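Local coordinates for putative lipoprotein YcdA (Bacillus subtilis subsp. subtilis str. 168, PDB 4R4G) that is of unknown function but is probably a membrane-anchored lipoprotein, pairing an Ig-like domain with a helical and beta-stranded second domain, at residues I14-T25 / L39-T50; D75-L83 / S93-V101. One frame throughout, in Å; residues are numbered along the deposited sequence.

Contact 1. Residues I14-T25 / L39-T50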
loop_
_atom_site.group_PDB
_atom_site.type_symbol
_atom_site.label_atom_id
_atom_site.label_comp_id
_atom_site.label_asym_id
_atom_site.label_seq_id
_atom_site.Cartn_x
_atom_site.Cartn_y
_atom_site.Cartn_z
ATOM N N ILE A 14 27.201 14.896 -31.290
ATOM C CA ILE A 14 25.990 15.714 -31.392
ATOM C C ILE A 14 25.189 15.819 -30.075
ATOM O O ILE A 14 24.473 16.807 -29.917
ATOM C CB ILE A 14 25.084 15.311 -32.582
ATOM C CG1 ILE A 14 24.309 14.028 -32.346
ATOM C CG2 ILE A 14 25.847 15.303 -33.921
ATOM C CD1 ILE A 14 23.147 13.989 -33.199
ATOM N N ALA A 15 25.317 14.862 -29.132
ATOM C CA ALA A 15 24.611 14.951 -27.844
ATOM C C ALA A 15 25.377 14.275 -26.708
ATOM O O ALA A 15 26.187 13.383 -26.957
ATOM C CB ALA A 15 23.220 14.348 -27.955
ATOM N N GLN A 16 25.126 14.714 -25.460
ATOM C CA GLN A 16 25.726 14.134 -24.261
ATOM C C GLN A 16 24.615 13.704 -23.312
ATOM O O GLN A 16 23.771 14.522 -22.934
ATOM C CB GLN A 16 26.712 15.094 -23.564
ATOM C CG GLN A 16 27.386 14.469 -22.327
ATOM C CD GLN A 16 27.974 15.457 -21.349
ATOM O OE1 GLN A 16 29.193 15.486 -21.124
ATOM N NE2 GLN A 16 27.120 16.251 -20.709
ATOM N N VAL A 17 24.613 12.420 -22.926
ATOM C CA VAL A 17 23.580 11.899 -22.043
ATOM C C VAL A 17 24.198 11.521 -20.708
ATOM O O VAL A 17 25.238 10.869 -20.661
ATOM C CB VAL A 17 22.818 10.713 -22.689
ATOM C CG1 VAL A 17 21.651 10.253 -21.824
ATOM C CG2 VAL A 17 22.331 11.079 -24.081
ATOM N N LYS A 18 23.548 11.949 -19.632
ATOM C CA LYS A 18 23.951 11.663 -18.268
ATOM C C LYS A 18 22.794 11.011 -17.564
ATOM O O LYS A 18 21.682 11.532 -17.623
ATOM C CB LYS A 18 24.369 12.954 -17.521
ATOM C CG LYS A 18 25.254 13.923 -18.324
ATOM C CD LYS A 18 25.813 15.067 -17.468
ATOM C CE LYS A 18 25.344 16.423 -17.937
ATOM N NZ LYS A 18 26.424 17.441 -17.843
ATOM N N ILE A 19 23.036 9.879 -16.899
ATOM C CA ILE A 19 22.006 9.219 -16.121
ATOM C C ILE A 19 22.145 9.708 -14.680
ATOM O O ILE A 19 23.072 9.303 -13.969
ATOM C CB ILE A 19 22.076 7.689 -16.235
ATOM C CG1 ILE A 19 21.942 7.249 -17.689
ATOM C CG2 ILE A 19 21.022 7.063 -15.338
ATOM C CD1 ILE A 19 21.979 5.841 -17.873
ATOM N N LYS A 20 21.241 10.595 -14.264
ATOM C CA LYS A 20 21.277 11.218 -12.950
ATOM C C LYS A 20 20.785 10.281 -11.839
ATOM O O LYS A 20 21.362 10.318 -10.753
ATOM C CB LYS A 20 20.507 12.549 -12.947
ATOM C CG LYS A 20 21.086 13.568 -13.931
ATOM C CD LYS A 20 20.875 15.014 -13.476
ATOM C CE LYS A 20 21.853 15.961 -14.151
ATOM N NZ LYS A 20 21.574 17.393 -13.857
ATOM N N ASP A 21 19.755 9.440 -12.080
ATOM C CA ASP A 21 19.225 8.520 -11.049
ATOM C C ASP A 21 18.535 7.283 -11.665
ATOM O O ASP A 21 18.048 7.368 -12.792
ATOM C CB ASP A 21 18.231 9.273 -10.142
ATOM C CG ASP A 21 17.833 8.515 -8.892
ATOM O OD1 ASP A 21 18.672 8.411 -7.973
ATOM O OD2 ASP A 21 16.688 7.998 -8.846
ATOM N N VAL A 22 18.501 6.136 -10.932
ATOM C CA VAL A 22 17.856 4.877 -11.350
ATOM C C VAL A 22 17.166 4.250 -10.139
ATOM O O VAL A 22 17.826 3.887 -9.158
ATOM C CB VAL A 22 18.807 3.853 -12.038
ATOM C CG1 VAL A 22 18.090 2.544 -12.336
ATOM C CG2 VAL A 22 19.410 4.412 -13.325
ATOM N N SER A 23 15.846 4.087 -10.216
ATOM C CA SER A 23 15.095 3.487 -9.127
ATOM C C SER A 23 13.943 2.658 -9.640
ATOM O O SER A 23 13.504 2.829 -10.777
ATOM C CB SER A 23 14.566 4.571 -8.194
ATOM O OG SER A 23 13.644 5.419 -8.855
ATOM N N TYR A 24 13.466 1.745 -8.795
ATOM C CA TYR A 24 12.285 0.927 -9.047
ATOM C C TYR A 24 11.081 1.662 -8.502
ATOM O O TYR A 24 11.148 2.294 -7.425
ATOM C CB TYR A 24 12.399 -0.456 -8.387
ATOM C CG TYR A 24 13.450 -1.365 -8.976
ATOM C CD1 TYR A 24 13.289 -1.916 -10.248
ATOM C CD2 TYR A 24 14.557 -1.756 -8.231
ATOM C CE1 TYR A 24 14.231 -2.798 -10.777
ATOM C CE2 TYR A 24 15.507 -2.639 -8.751
ATOM C CZ TYR A 24 15.342 -3.151 -10.029
ATOM O OH TYR A 24 16.263 -4.022 -10.549
ATOM N N THR A 25 9.989 1.621 -9.257
ATOM C CA THR A 25 8.742 2.252 -8.845
ATOM C C THR A 25 7.599 1.275 -9.100
ATOM O O THR A 25 7.750 0.272 -9.818
ATOM C CB THR A 25 8.501 3.618 -9.551
ATOM O OG1 THR A 25 8.398 3.447 -10.973
ATOM C CG2 THR A 25 9.548 4.684 -9.204
ATOM N N LEU A 39 7.765 -4.247 -12.094
ATOM C CA LEU A 39 8.002 -2.913 -11.569
ATOM C C LEU A 39 8.202 -1.970 -12.735
ATOM O O LEU A 39 8.161 -2.388 -13.902
ATOM C CB LEU A 39 9.223 -2.895 -10.631
ATOM C CG LEU A 39 9.115 -3.703 -9.336
ATOM C CD1 LEU A 39 10.412 -3.641 -8.562
ATOM C CD2 LEU A 39 7.965 -3.187 -8.442
ATOM N N VAL A 40 8.410 -0.700 -12.432
ATOM C CA VAL A 40 8.658 0.302 -13.451
ATOM C C VAL A 40 10.003 0.901 -13.120
ATOM O O VAL A 40 10.196 1.346 -11.988
ATOM C CB VAL A 40 7.505 1.343 -13.542
ATOM C CG1 VAL A 40 7.894 2.545 -14.406
ATOM C CG2 VAL A 40 6.235 0.687 -14.075
ATOM N N LEU A 41 10.954 0.859 -14.069
ATOM C CA LEU A 41 12.281 1.417 -13.847
ATOM C C LEU A 41 12.241 2.900 -14.187
ATOM O O LEU A 41 11.895 3.265 -15.314
ATOM C CB LEU A 41 13.331 0.660 -14.674
ATOM C CG LEU A 41 14.801 1.007 -14.432
ATOM C CD1 LEU A 41 15.330 0.316 -13.190
ATOM C CD2 LEU A 41 15.629 0.629 -15.621
ATOM N N LYS A 42 12.521 3.757 -13.182
ATOM C CA LYS A 42 12.530 5.218 -13.335
ATOM C C LYS A 42 13.976 5.652 -13.486
ATOM O O LYS A 42 14.766 5.537 -12.542
ATOM C CB LYS A 42 11.825 5.908 -12.141
ATOM C CG LYS A 42 11.661 7.424 -12.238
ATOM C CD LYS A 42 10.844 7.939 -11.070
ATOM C CE LYS A 42 11.064 9.398 -10.764
ATOM N NZ LYS A 42 9.976 9.949 -9.903
ATOM N N VAL A 43 14.329 6.087 -14.697
ATOM C CA VAL A 43 15.673 6.537 -15.070
ATOM C C VAL A 43 15.614 8.055 -15.321
ATOM O O VAL A 43 14.967 8.482 -16.275
ATOM C CB VAL A 43 16.236 5.754 -16.297
ATOM C CG1 VAL A 43 17.706 6.073 -16.542
ATOM C CG2 VAL A 43 16.040 4.249 -16.138
ATOM N N ASN A 44 16.231 8.862 -14.429
ATOM C CA ASN A 44 16.292 10.316 -14.597
ATOM C C ASN A 44 17.516 10.599 -15.426
ATOM O O ASN A 44 18.607 10.164 -15.060
ATOM C CB ASN A 44 16.319 11.087 -13.251
ATOM C CG ASN A 44 16.244 12.593 -13.428
ATOM O OD1 ASN A 44 17.246 13.290 -13.655
ATOM N ND2 ASN A 44 15.042 13.125 -13.394
ATOM N N VAL A 45 17.323 11.240 -16.578
ATOM C CA VAL A 45 18.391 11.533 -17.516
ATOM C C VAL A 45 18.479 13.032 -17.745
ATOM O O VAL A 45 17.538 13.763 -17.440
ATOM C CB VAL A 45 18.233 10.773 -18.880
ATOM C CG1 VAL A 45 18.283 9.256 -18.697
ATOM C CG2 VAL A 45 16.972 11.205 -19.638
ATOM N N ALA A 46 19.606 13.459 -18.330
ATOM C CA ALA A 46 19.915 14.815 -18.753
ATOM C C ALA A 46 20.562 14.728 -20.097
ATOM O O ALA A 46 21.471 13.915 -20.275
ATOM C CB ALA A 46 20.836 15.484 -17.757
ATOM N N VAL A 47 20.054 15.492 -21.073
ATOM C CA VAL A 47 20.599 15.463 -22.429
ATOM C C VAL A 47 21.121 16.858 -22.783
ATOM O O VAL A 47 20.335 17.796 -22.899
ATOM C CB VAL A 47 19.600 14.914 -23.497
ATOM C CG1 VAL A 47 20.285 14.723 -24.855
ATOM C CG2 VAL A 47 18.976 13.601 -23.041
ATOM N N LYS A 48 22.454 16.984 -22.929
ATOM C CA LYS A 48 23.152 18.224 -23.317
ATOM C C LYS A 48 23.409 18.214 -24.824
ATOM O O LYS A 48 23.905 17.207 -25.343
ATOM C CB LYS A 48 24.482 18.364 -22.533
ATOM C CG LYS A 48 25.196 19.707 -22.717
ATOM C CD LYS A 48 25.889 20.206 -21.436
ATOM C CE LYS A 48 26.573 21.538 -21.665
ATOM N NZ LYS A 48 26.990 22.193 -20.399
ATOM N N ASN A 49 23.054 19.302 -25.534
ATOM C CA ASN A 49 23.301 19.389 -26.980
ATOM C C ASN A 49 24.763 19.798 -27.172
ATOM O O ASN A 49 25.096 20.963 -26.954
ATOM C CB ASN A 49 22.322 20.368 -27.670
ATOM C CG ASN A 49 22.469 20.534 -29.180
ATOM O OD1 ASN A 49 23.371 19.994 -29.836
ATOM N ND2 ASN A 49 21.576 21.312 -29.772
ATOM N N THR A 50 25.645 18.835 -27.530
ATOM C CA THR A 50 27.075 19.120 -27.726
ATOM C C THR A 50 27.366 19.617 -29.156
ATOM O O THR A 50 28.491 20.044 -29.432
ATOM C CB THR A 50 27.969 17.914 -27.364
ATOM O OG1 THR A 50 27.547 16.745 -28.059
ATOM C CG2 THR A 50 28.049 17.666 -25.869
HETATM O O HOH W 1 14.430 7.863 -10.563
#
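The Y24 ring is met by two leucine methyls from the neighbouring strand, L39 CD1 and L41 CD1, both standing oblique to it. The L39 side chain runs at about a right angle to that of Y24, with its CD1 3.8 Å from Y24 CD1, while L41 CD1 touches farther out at CE1. The phenol oxygen is held by G105 N and G131 O. A second flat group is the N44 amide. Its OD1 rests against the aliphatic start of K20, 3.4 Å from K20 CB, and its ND2 bonds to N97 OD1 on the next strand. K20 runs on extended past N44 to a salt bridge with E95, its CE brushing A46 CB.

Strands 16-25 and 39-48 run antiparallel, their axes 4.5 Å apart at closest, in one sheet of the Ig-like domain. The ladder is regular except at a classic beta bulge, where K20 and D21 both lie opposite N44. N44 O takes two backbone donors from the same face of its carbonyl plane, K20 N at 2.8 Å and D21 N at 3.3 Å.

V17, I19, V22, Y24, L41, V43, V45 and V47 share one face; from it V17, I19 and V47 touch strand 107-112, and V17, I19 and V22 touch strand 125-130. With CG1 anti to its backbone N (chi1 175°), V22 brings that methyl to 3.6 Å from L41 CD1; I19 CG2, likewise anti to N, meets V43 CG1, a diagonal neighbour. On the opposite face, a water links D21 OD2, S23 OG and K42 O. T25 grips V40 O twice: its N donates in the carbonyl plane, and its OG1, set between the backbone N and the carbonyl carbon (chi1 62°), donates from above that plane at 2.9 Å.

Contact 2. Residues D75-L83 / S93-V101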
loop_
_atom_site.group_PDB
_atom_site.type_symbol
_atom_site.label_atom_id
_atom_site.label_comp_id
_atom_site.label_asym_id
_atom_site.label_seq_id
_atom_site.Cartn_x
_atom_site.Cartn_y
_atom_site.Cartn_z
ATOM N N ASP A 75 4.075 5.096 -18.643
ATOM C CA ASP A 75 3.823 6.456 -18.215
ATOM C C ASP A 75 3.578 6.489 -16.729
ATOM O O ASP A 75 2.943 5.561 -16.215
ATOM C CB ASP A 75 2.614 7.057 -18.986
ATOM C CG ASP A 75 2.892 7.457 -20.419
ATOM O OD1 ASP A 75 3.942 8.050 -20.670
ATOM O OD2 ASP A 75 2.036 7.197 -21.284
ATOM N N PRO A 76 4.020 7.560 -16.014
ATOM C CA PRO A 76 3.698 7.659 -14.580
ATOM C C PRO A 76 2.222 8.083 -14.416
ATOM O O PRO A 76 1.570 8.324 -15.436
ATOM C CB PRO A 76 4.680 8.741 -14.096
ATOM C CG PRO A 76 4.831 9.640 -15.247
ATOM C CD PRO A 76 4.737 8.771 -16.482
ATOM N N GLU A 77 1.688 8.208 -13.163
ATOM C CA GLU A 77 0.300 8.649 -12.967
ATOM C C GLU A 77 0.152 10.083 -13.474
ATOM O O GLU A 77 -0.833 10.386 -14.134
ATOM C CB GLU A 77 -0.132 8.524 -11.501
ATOM C CG GLU A 77 -1.566 8.962 -11.198
ATOM C CD GLU A 77 -1.745 10.393 -10.722
ATOM O OE1 GLU A 77 -0.737 11.032 -10.339
ATOM O OE2 GLU A 77 -2.905 10.863 -10.697
ATOM N N ASP A 78 1.152 10.941 -13.227
ATOM C CA ASP A 78 1.115 12.318 -13.700
ATOM C C ASP A 78 2.173 12.454 -14.782
ATOM O O ASP A 78 3.355 12.582 -14.477
ATOM C CB ASP A 78 1.326 13.288 -12.526
ATOM C CG ASP A 78 1.236 14.759 -12.839
ATOM O OD1 ASP A 78 1.068 15.111 -14.027
ATOM O OD2 ASP A 78 1.380 15.567 -11.905
ATOM N N TYR A 79 1.746 12.418 -16.060
ATOM C CA TYR A 79 2.637 12.467 -17.214
ATOM C C TYR A 79 3.601 13.664 -17.158
ATOM O O TYR A 79 4.652 13.600 -17.792
ATOM C CB TYR A 79 1.852 12.459 -18.543
ATOM C CG TYR A 79 2.753 12.353 -19.757
ATOM C CD1 TYR A 79 3.370 11.150 -20.084
ATOM C CD2 TYR A 79 3.033 13.465 -20.542
ATOM C CE1 TYR A 79 4.227 11.052 -21.173
ATOM C CE2 TYR A 79 3.909 13.381 -21.625
ATOM C CZ TYR A 79 4.513 12.171 -21.926
ATOM O OH TYR A 79 5.368 12.029 -22.994
ATOM N N SER A 80 3.283 14.731 -16.385
ATOM C CA SER A 80 4.174 15.891 -16.255
ATOM C C SER A 80 5.484 15.480 -15.575
ATOM O O SER A 80 6.483 16.158 -15.775
ATOM C CB SER A 80 3.504 17.035 -15.500
ATOM O OG SER A 80 3.251 16.720 -14.139
ATOM N N GLU A 81 5.494 14.331 -14.854
ATOM C CA GLU A 81 6.666 13.774 -14.177
ATOM C C GLU A 81 7.634 13.090 -15.142
ATOM O O GLU A 81 8.625 12.507 -14.692
ATOM C CB GLU A 81 6.245 12.715 -13.148
ATOM C CG GLU A 81 5.563 13.170 -11.857
ATOM C CD GLU A 81 5.222 11.981 -10.963
ATOM O OE1 GLU A 81 6.058 11.047 -10.866
ATOM O OE2 GLU A 81 4.101 11.958 -10.400
ATOM N N LYS A 82 7.323 13.090 -16.446
ATOM C CA LYS A 82 8.113 12.415 -17.453
ATOM C C LYS A 82 8.834 13.424 -18.296
ATOM O O LYS A 82 8.407 14.577 -18.352
ATOM C CB LYS A 82 7.181 11.541 -18.312
ATOM C CG LYS A 82 7.883 10.433 -19.092
ATOM C CD LYS A 82 6.903 9.510 -19.752
ATOM C CE LYS A 82 7.589 8.665 -20.788
ATOM N NZ LYS A 82 6.764 7.511 -21.231
ATOM N N LEU A 83 9.925 13.002 -18.965
ATOM C CA LEU A 83 10.678 13.853 -19.875
ATOM C C LEU A 83 9.726 14.419 -20.932
ATOM O O LEU A 83 8.917 13.673 -21.496
ATOM C CB LEU A 83 11.842 13.075 -20.527
ATOM C CG LEU A 83 12.700 13.832 -21.559
ATOM C CD1 LEU A 83 13.499 14.949 -20.913
ATOM C CD2 LEU A 83 13.637 12.900 -22.268
ATOM N N SER A 93 20.486 22.166 -22.144
ATOM C CA SER A 93 20.175 20.837 -21.622
ATOM C C SER A 93 18.744 20.672 -21.148
ATOM O O SER A 93 18.177 21.549 -20.493
ATOM C CB SER A 93 21.108 20.468 -20.473
ATOM O OG SER A 93 22.469 20.554 -20.859
ATOM N N VAL A 94 18.181 19.497 -21.445
ATOM C CA VAL A 94 16.861 19.082 -20.988
ATOM C C VAL A 94 17.098 17.984 -19.960
ATOM O O VAL A 94 18.086 17.259 -20.054
ATOM C CB VAL A 94 15.925 18.657 -22.157
ATOM C CG1 VAL A 94 16.384 17.363 -22.823
ATOM C CG2 VAL A 94 14.475 18.555 -21.701
ATOM N N GLU A 95 16.241 17.895 -18.966
ATOM C CA GLU A 95 16.357 16.887 -17.920
ATOM C C GLU A 95 14.943 16.344 -17.608
ATOM O O GLU A 95 13.955 17.080 -17.693
ATOM C CB GLU A 95 17.059 17.499 -16.684
ATOM C CG GLU A 95 17.614 16.500 -15.673
ATOM C CD GLU A 95 18.073 17.058 -14.332
ATOM O OE1 GLU A 95 18.909 17.994 -14.327
ATOM O OE2 GLU A 95 17.650 16.508 -13.287
ATOM N N GLY A 96 14.849 15.058 -17.312
ATOM C CA GLY A 96 13.564 14.434 -17.025
ATOM C C GLY A 96 13.668 12.945 -16.806
ATOM O O GLY A 96 14.745 12.360 -16.965
ATOM N N ASN A 97 12.549 12.327 -16.459
ATOM C CA ASN A 97 12.482 10.907 -16.143
ATOM C C ASN A 97 11.950 10.067 -17.288
ATOM O O ASN A 97 11.113 10.536 -18.071
ATOM C CB ASN A 97 11.579 10.670 -14.923
ATOM C CG ASN A 97 12.065 11.247 -13.630
ATOM O OD1 ASN A 97 13.097 10.858 -13.082
ATOM N ND2 ASN A 97 11.244 12.082 -13.041
ATOM N N LEU A 98 12.388 8.790 -17.320
ATOM C CA LEU A 98 11.980 7.776 -18.278
ATOM C C LEU A 98 11.478 6.595 -17.490
ATOM O O LEU A 98 11.968 6.328 -16.397
ATOM C CB LEU A 98 13.113 7.371 -19.232
ATOM C CG LEU A 98 13.949 8.458 -19.875
ATOM C CD1 LEU A 98 15.228 7.876 -20.376
ATOM C CD2 LEU A 98 13.185 9.189 -21.000
ATOM N N PHE A 99 10.467 5.915 -18.011
ATOM C CA PHE A 99 9.805 4.822 -17.318
ATOM C C PHE A 99 9.689 3.610 -18.233
ATOM O O PHE A 99 9.289 3.741 -19.396
ATOM C CB PHE A 99 8.416 5.287 -16.849
ATOM C CG PHE A 99 8.413 6.516 -15.970
ATOM C CD1 PHE A 99 8.436 7.787 -16.527
ATOM C CD2 PHE A 99 8.314 6.402 -14.586
ATOM C CE1 PHE A 99 8.440 8.922 -15.717
ATOM C CE2 PHE A 99 8.320 7.536 -13.776
ATOM C CZ PHE A 99 8.402 8.786 -14.346
ATOM N N PHE A 100 10.057 2.432 -17.707
ATOM C CA PHE A 100 10.068 1.197 -18.468
ATOM C C PHE A 100 9.586 0.046 -17.636
ATOM O O PHE A 100 9.987 -0.085 -16.486
ATOM C CB PHE A 100 11.480 0.894 -18.989
ATOM C CG PHE A 100 12.051 1.944 -19.910
ATOM C CD1 PHE A 100 11.699 1.981 -21.253
ATOM C CD2 PHE A 100 12.951 2.893 -19.436
ATOM C CE1 PHE A 100 12.215 2.961 -22.101
ATOM C CE2 PHE A 100 13.482 3.862 -20.289
ATOM C CZ PHE A 100 13.095 3.901 -21.610
ATOM N N VAL A 101 8.755 -0.808 -18.236
ATOM C CA VAL A 101 8.205 -1.997 -17.594
ATOM C C VAL A 101 9.320 -3.039 -17.546
ATOM O O VAL A 101 9.815 -3.447 -18.597
ATOM C CB VAL A 101 6.947 -2.509 -18.354
ATOM C CG1 VAL A 101 6.325 -3.698 -17.650
ATOM C CG2 VAL A 101 5.927 -1.396 -18.560
HETATM O O HOH W 2 9.638 6.136 -20.748
#
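This is a loop-on-strand contact: the excursion 75-83, between strands 69-71 and 86-88, lies against strand 93-102 at the border of its sheet. P76 sits over one face of the F99 ring in a CH-pi contact, P76 CB lying 4.0 Å from the ring centroid. E81 O and the K82 side chain meet the ring at its edge, K82 sliding past it with CG 3.7 Å from F99 CD1. K82 is extended beyond CG, and its NZ forms a salt bridge with D75 OD1 at 2.9 Å and also bonds to T74 O. Within the loop, D78, just ahead of the 3-10 segment 79-81, accepts at OD1 from both N and OG of S80, the former bond making an Asx turn.

Two hydrogen bonds fix the end of the loop. N97 ND2, its OD1 taken by N44, gives a nearly straight bond (165°) to E81 O, which lies in its amide plane, and L83 N donates to N97 O at 2.9 Å, on a lone pair. The L83 side chain is buried, with CD1 on V94 CG2 and CD2 alongside L98 CD2. The loop thus closes over the border strand of the Ig-like domain, L83 reaching F62 of the other sheet.

How the contacts relate
Contacts 1 and 2 lie side by side, their centres about 10 Å apart, and are joined through neighbouring strands of one sheet: 39-48 belongs to the first and 93-101 to the second. The order across the sheet is 9-11, 16-25, 39-48, 93-102, with the loop 75-83 resting on the last. L41 N and F100 O, 2.8 Å apart, probably form one of the backbone bonds between them. A salt bridge bypasses the middle strand, K20 NZ lying 2.8 Å from E95 OE1. The protein's function is unknown, so neither contact can be tied to an active site; a tetraethylene glycol, probably from the crystallisation liquor, lies about 6 Å from the side chain of L39.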